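Plasmin and fibronectin-binding protein A (Streptococcus pneumoniae, PDB 4MR0) acts as a fibronectin-dependent surface adhesin and invasin that binds human fibronectin, plasmin, plasminogen and serum albumin. Local coordinates at residues Phe194-Phe199 with Gly209-Ile214; Ala269-Gly274 with Phe315-Asn320. All coordinates share one frame; numbering follows the deposited sequence.

Contact 1: residues Phe194-Phe199 with Gly209-Ile214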
ATOM      1  N   PHE A 194       4.105  -7.295 -16.681  1.00 16.15           N
ATOM      2  CA  PHE A 194       4.467  -6.090 -17.425  1.00 15.64           C
ATOM      3  C   PHE A 194       5.562  -5.258 -16.758  1.00 15.90           C
ATOM      4  O   PHE A 194       5.543  -5.070 -15.541  1.00 12.38           O
ATOM      5  CB  PHE A 194       3.232  -5.198 -17.602  1.00 15.34           C
ATOM      6  CG  PHE A 194       2.123  -5.832 -18.386  1.00 15.91           C
ATOM      7  CD1 PHE A 194       2.254  -6.033 -19.756  1.00 17.38           C
ATOM      8  CD2 PHE A 194       0.955  -6.242 -17.753  1.00 17.77           C
ATOM      9  CE1 PHE A 194       1.231  -6.620 -20.489  1.00 16.06           C
ATOM     10  CE2 PHE A 194      -0.075  -6.830 -18.473  1.00 16.56           C
ATOM     11  CZ  PHE A 194       0.068  -7.023 -19.846  1.00 18.71           C
ATOM     12  N   MET A 195       6.495  -4.758 -17.571  1.00 15.18           N
ATOM     13  CA  MET A 195       7.588  -3.903 -17.104  1.00 14.87           C
ATOM     14  C   MET A 195       7.776  -2.737 -18.080  1.00 16.11           C
ATOM     15  O   MET A 195       7.434  -2.853 -19.261  1.00 15.68           O
ATOM     16  CB  MET A 195       8.886  -4.691 -17.005  1.00 16.49           C
ATOM     17  CG  MET A 195       8.940  -5.657 -15.830  1.00 18.28           C
ATOM     18  SD  MET A 195      10.597  -6.349 -15.565  1.00  0.98           S
ATOM     19  CE  MET A 195      10.314  -7.555 -14.306  1.00 16.95           C
ATOM     20  N   THR A 196       8.295  -1.611 -17.587  1.00 15.71           N
ATOM     21  CA  THR A 196       8.517  -0.437 -18.428  1.00 14.21           C
ATOM     22  C   THR A 196       9.980  -0.311 -18.838  1.00 15.22           C
ATOM     23  O   THR A 196      10.426   0.737 -19.311  1.00 15.93           O
ATOM     24  CB  THR A 196       8.100   0.856 -17.711  1.00 14.92           C
ATOM     25  OG1 THR A 196       8.904   1.032 -16.539  1.00 14.91           O
ATOM     26  CG2 THR A 196       6.629   0.802 -17.321  1.00 14.73           C
ATOM     27  N   GLY A 197      10.722  -1.393 -18.655  1.00 15.90           N
ATOM     28  CA  GLY A 197      12.123  -1.418 -19.025  1.00 16.15           C
ATOM     29  C   GLY A 197      12.509  -2.856 -19.305  1.00 16.66           C
ATOM     30  O   GLY A 197      11.817  -3.776 -18.875  1.00 16.60           O
ATOM     31  N   LEU A 198      13.615  -3.059 -20.011  1.00 17.80           N
ATOM     32  CA  LEU A 198      14.046  -4.409 -20.355  1.00 18.99           C
ATOM     33  C   LEU A 198      14.618  -5.226 -19.204  1.00 18.05           C
ATOM     34  O   LEU A 198      15.230  -4.695 -18.277  1.00 15.41           O
ATOM     35  CB  LEU A 198      15.083  -4.358 -21.482  1.00 23.37           C
ATOM     36  CG  LEU A 198      14.610  -3.820 -22.836  1.00 25.82           C
ATOM     37  CD1 LEU A 198      15.765  -3.883 -23.833  1.00 26.95           C
ATOM     38  CD2 LEU A 198      13.427  -4.645 -23.339  1.00 27.36           C
ATOM     39  N   PHE A 199      14.392  -6.531 -19.282  1.00 17.18           N
ATOM     40  CA  PHE A 199      14.916  -7.476 -18.309  1.00 18.07           C
ATOM     41  C   PHE A 199      15.108  -8.798 -19.046  1.00 17.75           C
ATOM     42  O   PHE A 199      14.244  -9.216 -19.817  1.00 18.04           O
ATOM     43  CB  PHE A 199      13.956  -7.671 -17.128  1.00 18.49           C
ATOM     44  CG  PHE A 199      14.509  -8.570 -16.052  1.00 18.68           C
ATOM     45  CD1 PHE A 199      14.456  -9.958 -16.188  1.00 17.28           C
ATOM     46  CD2 PHE A 199      15.155  -8.029 -14.942  1.00 18.49           C
ATOM     47  CE1 PHE A 199      15.038 -10.794 -15.237  1.00 17.56           C
ATOM     48  CE2 PHE A 199      15.743  -8.857 -13.981  1.00 20.16           C
ATOM     49  CZ  PHE A 199      15.687 -10.242 -14.130  1.00 19.70           C
ATOM     50  N   GLY A 209      15.926   3.577 -19.154  1.00 17.00           N
ATOM     51  CA  GLY A 209      15.831   4.978 -19.521  1.00 16.52           C
ATOM     52  C   GLY A 209      14.425   5.453 -19.198  1.00 16.54           C
ATOM     53  O   GLY A 209      13.567   4.629 -18.871  1.00 16.90           O
ATOM     54  N   PRO A 210      14.152   6.762 -19.265  1.00 17.20           N
ATOM     55  CA  PRO A 210      12.813   7.272 -18.968  1.00 17.92           C
ATOM     56  C   PRO A 210      11.777   6.877 -20.022  1.00 18.85           C
ATOM     57  O   PRO A 210      12.082   6.803 -21.212  1.00 19.48           O
ATOM     58  CB  PRO A 210      13.027   8.787 -18.901  1.00 17.16           C
ATOM     59  CG  PRO A 210      14.143   9.006 -19.872  1.00 18.15           C
ATOM     60  CD  PRO A 210      15.086   7.870 -19.544  1.00 16.86           C
ATOM     61  N   THR A 211      10.557   6.606 -19.567  1.00 17.81           N
ATOM     62  CA  THR A 211       9.457   6.251 -20.453  1.00 17.39           C
ATOM     63  C   THR A 211       8.297   7.126 -20.014  1.00 17.18           C
ATOM     64  O   THR A 211       8.328   7.703 -18.920  1.00 15.14           O
ATOM     65  CB  THR A 211       9.044   4.770 -20.322  1.00 17.75           C
ATOM     66  OG1 THR A 211       8.792   4.459 -18.945  1.00 16.15           O
ATOM     67  CG2 THR A 211      10.135   3.861 -20.875  1.00 18.64           C
ATOM     68  N   GLU A 212       7.272   7.237 -20.846  1.00 17.06           N
ATOM     69  CA  GLU A 212       6.155   8.087 -20.479  1.00 17.55           C
ATOM     70  C   GLU A 212       4.925   7.890 -21.348  1.00 17.54           C
ATOM     71  O   GLU A 212       4.986   7.289 -22.426  1.00 15.50           O
ATOM     72  CB  GLU A 212       6.581   9.556 -20.554  1.00 21.04           C
ATOM     73  CG  GLU A 212       6.787  10.062 -21.971  1.00 24.14           C
ATOM     74  CD  GLU A 212       7.244  11.509 -22.012  1.00 28.32           C
ATOM     75  OE1 GLU A 212       8.468  11.758 -21.940  1.00 27.55           O
ATOM     76  OE2 GLU A 212       6.374  12.405 -22.103  1.00 31.37           O
ATOM     77  N   ASP A 213       3.806   8.407 -20.850  1.00 16.55           N
ATOM     78  CA  ASP A 213       2.536   8.352 -21.555  1.00 19.79           C
ATOM     79  C   ASP A 213       2.130   6.916 -21.875  1.00 19.16           C
ATOM     80  O   ASP A 213       2.032   6.523 -23.040  1.00 17.84           O
ATOM     81  CB  ASP A 213       2.642   9.191 -22.831  1.00 20.67           C
ATOM     82  CG  ASP A 213       1.320   9.338 -23.543  1.00 24.38           C
ATOM     83  OD1 ASP A 213       0.271   9.401 -22.855  1.00 22.93           O
ATOM     84  OD2 ASP A 213       1.337   9.406 -24.791  1.00 24.47           O
ATOM     85  N   ILE A 214       1.909   6.137 -20.823  1.00 16.85           N
ATOM     86  CA  ILE A 214       1.511   4.742 -20.968  1.00 17.88           C
ATOM     87  C   ILE A 214       0.199   4.539 -20.218  1.00 17.48           C
ATOM     88  O   ILE A 214       0.054   4.998 -19.086  1.00 17.33           O
ATOM     89  CB  ILE A 214       2.574   3.794 -20.356  1.00 18.34           C
ATOM     90  CG1 ILE A 214       3.912   3.976 -21.078  1.00 16.48           C
ATOM     91  CG2 ILE A 214       2.117   2.348 -20.468  1.00 17.05           C
ATOM     92  CD1 ILE A 214       5.080   3.296 -20.391  1.00 18.65           C
TER
HETATM   93  O   HOH W   1      12.919   1.984 -19.670  1.00 16.83           O

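Contact 2: residues Ala269-Gly274 with Phe315-Asn320. With MN (manganese (II) ion), chain G.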
ATOM      1  N   ALA A 269       1.506  -6.662  -6.582  1.00 16.18           N
ATOM      2  CA  ALA A 269       0.735  -6.635  -7.811  1.00 14.87           C
ATOM      3  C   ALA A 269       1.318  -5.517  -8.667  1.00 15.10           C
ATOM      4  O   ALA A 269       1.434  -5.637  -9.887  1.00 14.78           O
ATOM      5  CB  ALA A 269      -0.730  -6.356  -7.514  1.00 15.89           C
ATOM      6  N   ILE A 270       1.704  -4.430  -8.007  1.00 15.56           N
ATOM      7  CA  ILE A 270       2.265  -3.279  -8.693  1.00 13.93           C
ATOM      8  C   ILE A 270       3.400  -2.648  -7.900  1.00 14.06           C
ATOM      9  O   ILE A 270       3.300  -2.477  -6.691  1.00 14.39           O
ATOM     10  CB  ILE A 270       1.193  -2.181  -8.905  1.00 14.71           C
ATOM     11  CG1 ILE A 270       0.050  -2.714  -9.774  1.00 12.49           C
ATOM     12  CG2 ILE A 270       1.828  -0.942  -9.546  1.00 14.18           C
ATOM     13  CD1 ILE A 270      -1.140  -1.758  -9.875  1.00 13.10           C
ATOM     14  N   GLN A 271       4.484  -2.308  -8.592  1.00 14.94           N
ATOM     15  CA  GLN A 271       5.612  -1.618  -7.971  1.00 15.15           C
ATOM     16  C   GLN A 271       5.820  -0.353  -8.788  1.00 14.47           C
ATOM     17  O   GLN A 271       5.975  -0.410 -10.005  1.00 14.58           O
ATOM     18  CB  GLN A 271       6.895  -2.454  -8.000  1.00 15.64           C
ATOM     19  CG  GLN A 271       6.875  -3.661  -7.075  1.00 16.75           C
ATOM     20  CD  GLN A 271       8.131  -4.506  -7.199  1.00 18.59           C
ATOM     21  OE1 GLN A 271       9.192  -4.143  -6.688  1.00 16.54           O
ATOM     22  NE2 GLN A 271       8.017  -5.638  -7.887  1.00 16.47           N
ATOM     23  N   ILE A 272       5.806   0.783  -8.105  1.00 13.13           N
ATOM     24  CA  ILE A 272       5.984   2.082  -8.737  1.00 12.30           C
ATOM     25  C   ILE A 272       7.244   2.636  -8.105  1.00 13.23           C
ATOM     26  O   ILE A 272       7.238   3.011  -6.932  1.00 13.89           O
ATOM     27  CB  ILE A 272       4.779   3.004  -8.421  1.00 11.45           C
ATOM     28  CG1 ILE A 272       3.494   2.362  -8.949  1.00 10.31           C
ATOM     29  CG2 ILE A 272       4.983   4.385  -9.044  1.00 10.40           C
ATOM     30  CD1 ILE A 272       2.215   3.036  -8.445  1.00 10.16           C
ATOM     31  N   ALA A 273       8.319   2.668  -8.886  1.00 13.74           N
ATOM     32  CA  ALA A 273       9.620   3.116  -8.399  1.00 14.12           C
ATOM     33  C   ALA A 273      10.212   4.216  -9.257  1.00 14.89           C
ATOM     34  O   ALA A 273      10.344   4.061 -10.471  1.00 14.95           O
ATOM     35  CB  ALA A 273      10.586   1.925  -8.361  1.00 14.78           C
ATOM     36  N   GLY A 274      10.595   5.316  -8.612  1.00 13.00           N
ATOM     37  CA  GLY A 274      11.170   6.432  -9.335  1.00 12.46           C
ATOM     38  C   GLY A 274      10.284   6.882 -10.477  1.00 13.86           C
ATOM     39  O   GLY A 274      10.772   7.336 -11.514  1.00 13.22           O
ATOM     40  N   PHE A 315      14.111  -2.436  -6.362  1.00 15.37           N
ATOM     41  CA  PHE A 315      13.699  -2.612  -7.755  1.00 14.99           C
ATOM     42  C   PHE A 315      14.849  -3.319  -8.484  1.00 14.63           C
ATOM     43  O   PHE A 315      15.556  -2.719  -9.293  1.00 15.99           O
ATOM     44  CB  PHE A 315      13.413  -1.232  -8.377  1.00 14.96           C
ATOM     45  CG  PHE A 315      12.465  -1.266  -9.540  1.00 15.38           C
ATOM     46  CD1 PHE A 315      11.093  -1.422  -9.337  1.00 14.88           C
ATOM     47  CD2 PHE A 315      12.942  -1.162 -10.843  1.00 15.81           C
ATOM     48  CE1 PHE A 315      10.213  -1.468 -10.417  1.00 15.45           C
ATOM     49  CE2 PHE A 315      12.074  -1.207 -11.929  1.00 14.66           C
ATOM     50  CZ  PHE A 315      10.700  -1.364 -11.715  1.00 15.28           C
ATOM     51  N   PRO A 316      15.039  -4.615  -8.199  1.00 16.29           N
ATOM     52  CA  PRO A 316      16.093  -5.454  -8.782  1.00 17.39           C
ATOM     53  C   PRO A 316      15.988  -5.769 -10.270  1.00 17.81           C
ATOM     54  O   PRO A 316      16.808  -6.519 -10.803  1.00 21.78           O
ATOM     55  CB  PRO A 316      16.036  -6.712  -7.918  1.00 17.47           C
ATOM     56  CG  PRO A 316      14.574  -6.832  -7.625  1.00 18.21           C
ATOM     57  CD  PRO A 316      14.179  -5.404  -7.295  1.00 15.39           C
ATOM     58  N   TYR A 317      15.009  -5.176 -10.943  1.00 16.58           N
ATOM     59  CA  TYR A 317      14.791  -5.419 -12.365  1.00 17.17           C
ATOM     60  C   TYR A 317      15.652  -4.552 -13.272  1.00 17.34           C
ATOM     61  O   TYR A 317      15.720  -4.789 -14.477  1.00 17.53           O
ATOM     62  CB  TYR A 317      13.313  -5.195 -12.689  1.00 17.18           C
ATOM     63  CG  TYR A 317      12.429  -5.725 -11.589  1.00 17.32           C
ATOM     64  CD1 TYR A 317      12.380  -7.090 -11.311  1.00 18.78           C
ATOM     65  CD2 TYR A 317      11.717  -4.853 -10.761  1.00 16.54           C
ATOM     66  CE1 TYR A 317      11.653  -7.580 -10.229  1.00 18.12           C
ATOM     67  CE2 TYR A 317      10.989  -5.328  -9.677  1.00 14.70           C
ATOM     68  CZ  TYR A 317      10.965  -6.694  -9.416  1.00 17.04           C
ATOM     69  OH  TYR A 317      10.281  -7.176  -8.330  1.00 18.61           O
ATOM     70  N   ALA A 318      16.304  -3.550 -12.690  1.00 17.92           N
ATOM     71  CA  ALA A 318      17.149  -2.649 -13.457  1.00 17.98           C
ATOM     72  C   ALA A 318      18.385  -2.243 -12.658  1.00 18.99           C
ATOM     73  O   ALA A 318      18.509  -2.576 -11.473  1.00 18.26           O
ATOM     74  CB  ALA A 318      16.353  -1.409 -13.862  1.00 17.84           C
ATOM     75  N   LEU A 319      19.291  -1.526 -13.315  1.00 18.68           N
ATOM     76  CA  LEU A 319      20.522  -1.069 -12.684  1.00 20.69           C
ATOM     77  C   LEU A 319      20.386   0.264 -11.953  1.00 19.90           C
ATOM     78  O   LEU A 319      21.245   0.606 -11.140  1.00 19.11           O
ATOM     79  CB  LEU A 319      21.640  -0.943 -13.724  1.00 21.61           C
ATOM     80  CG  LEU A 319      22.205  -2.236 -14.306  1.00 22.85           C
ATOM     81  CD1 LEU A 319      23.263  -1.877 -15.333  1.00 23.62           C
ATOM     82  CD2 LEU A 319      22.788  -3.112 -13.195  1.00 20.33           C
ATOM     83  N   ASN A 320      19.323   1.013 -12.240  1.00 19.94           N
ATOM     84  CA  ASN A 320      19.106   2.314 -11.599  1.00 20.16           C
ATOM     85  C   ASN A 320      19.272   2.181 -10.094  1.00 20.48           C
ATOM     86  O   ASN A 320      18.573   1.400  -9.455  1.00 20.29           O
ATOM     87  CB  ASN A 320      17.707   2.845 -11.923  1.00 19.10           C
ATOM     88  CG  ASN A 320      17.471   2.985 -13.416  1.00 19.52           C
ATOM     89  OD1 ASN A 320      17.085   4.051 -13.901  1.00 20.11           O
ATOM     90  ND2 ASN A 320      17.695   1.905 -14.151  1.00 17.80           N
TER
HETATM   91 MN    MN G 705      10.013  -2.974  -4.876  1.00 23.86          MN
HETATM   92  O   HOH W   2      10.924  -6.667  -5.737  1.00 30.33           O

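Contact 1: residues Phe194-Phe199 with Gly209-Ile214
Thr196 meets Thr211 and Ile214 where the chain leaves strand 194-195 and returns toward strand 211-217, on two walls of a parallel beta-helix. The nearest direct approach sets Thr211 CG2 against the carbonyl oxygen Thr196 O at 3.5 Å, a packing contact. The two side chains cross obliquely, with Thr196 CB 3.9 Å from Thr211 OG1. Farther along the second segment, methyl meets methyl: Thr196 CG2 lies 4.2 Å from Ile214 CD1, which stands anti to CA (chi2 169°) and so is sent outward to meet it. Both threonines turn OG1 between the backbone N and carbonyl carbon (chi1 62° in Thr196, 53° in Thr211), yet their hydroxyls bond elsewhere: Thr196 OG1 to the backbone N of Gly249 and Thr211 OG1 to Ser251 OG. Strand 243-252, in the next coil, thus positions both sides of this small contact. Phe194 is tied to the same strand by backbone bonds to Ala245 and Ala247, while Thr196 also touches Trp208 of the intervening loop. At the loop mouth a water bridges the two backbones, 2.8 Å from both Thr196 O and Gly209 O.

Contact 2: residues Ala269-Gly274 with Phe315-Asn320
Gln271, on the wall of the beta-helix, reaches up to Tyr317 in the overlying loop and binds a manganese ion with the same amide. Its NE2 donates to Tyr317 OH at 2.8 Å in an almost straight bond (N-H...O 175°), with the hydroxyl oxygen only 4° out of the amide plane. The other end of the amide, Gln271 OE1, ligates the manganese at 2.3 Å; Gly314 O, Gln306 and Glu308 are further ligands. A chain extended beyond CG carries the amide this far from the strand. Metal and tyrosine therefore hold opposite ends of one amide and should fix its rotation, with the amide plane turned 75° from the phenol ring. A water also joins the pair, 2.7 Å from Tyr317 OH and donating to Gln271 OE1 at 3.2 Å.

Phe315, next in the chain after the ligand Gly314, supplies the apolar half. Its ring presents an edge to Gln271 CB, with CE1 4.2 Å away, while Ala273 CB comes in obliquely to 3.5 Å from Phe315 CD1. Tyr317 CD2 sits 3.5 Å above the centre of one face of the Phe315 ring, within the type I turn from Phe315 to Ala318.

Strand 270-273 lies between strands 243-252 and 306-308, its parallel neighbours in successive coils. Strand 191-192 adds Ile192 against Gln271 and Tyr317, and strand 243-252 places Ala247 beside Phe315.

How the contacts relate
Along the chain the two contacts come in series. Contact 1 closes a short loop, with nine residues between its segments, linking strand 194-195 to strand 211-217, before contact 2 begins with strand 270-273 and closes a longer excursion through strands 278-289 and 306-308. Neither encloses or crosses the other, yet their centres are only 10 Å apart and they touch: Met195 CE packs on Tyr317 CD1 at 3.7 Å, and Phe199 CD2 approaches Tyr317 O at 3.3 Å. Strand 243-252 pairs with strands 194-195, 211-217 and 270-273, joining both contacts. Trp208, from the first loop, meets Phe315 edge-to-face, bringing both loops together over the beta-helix.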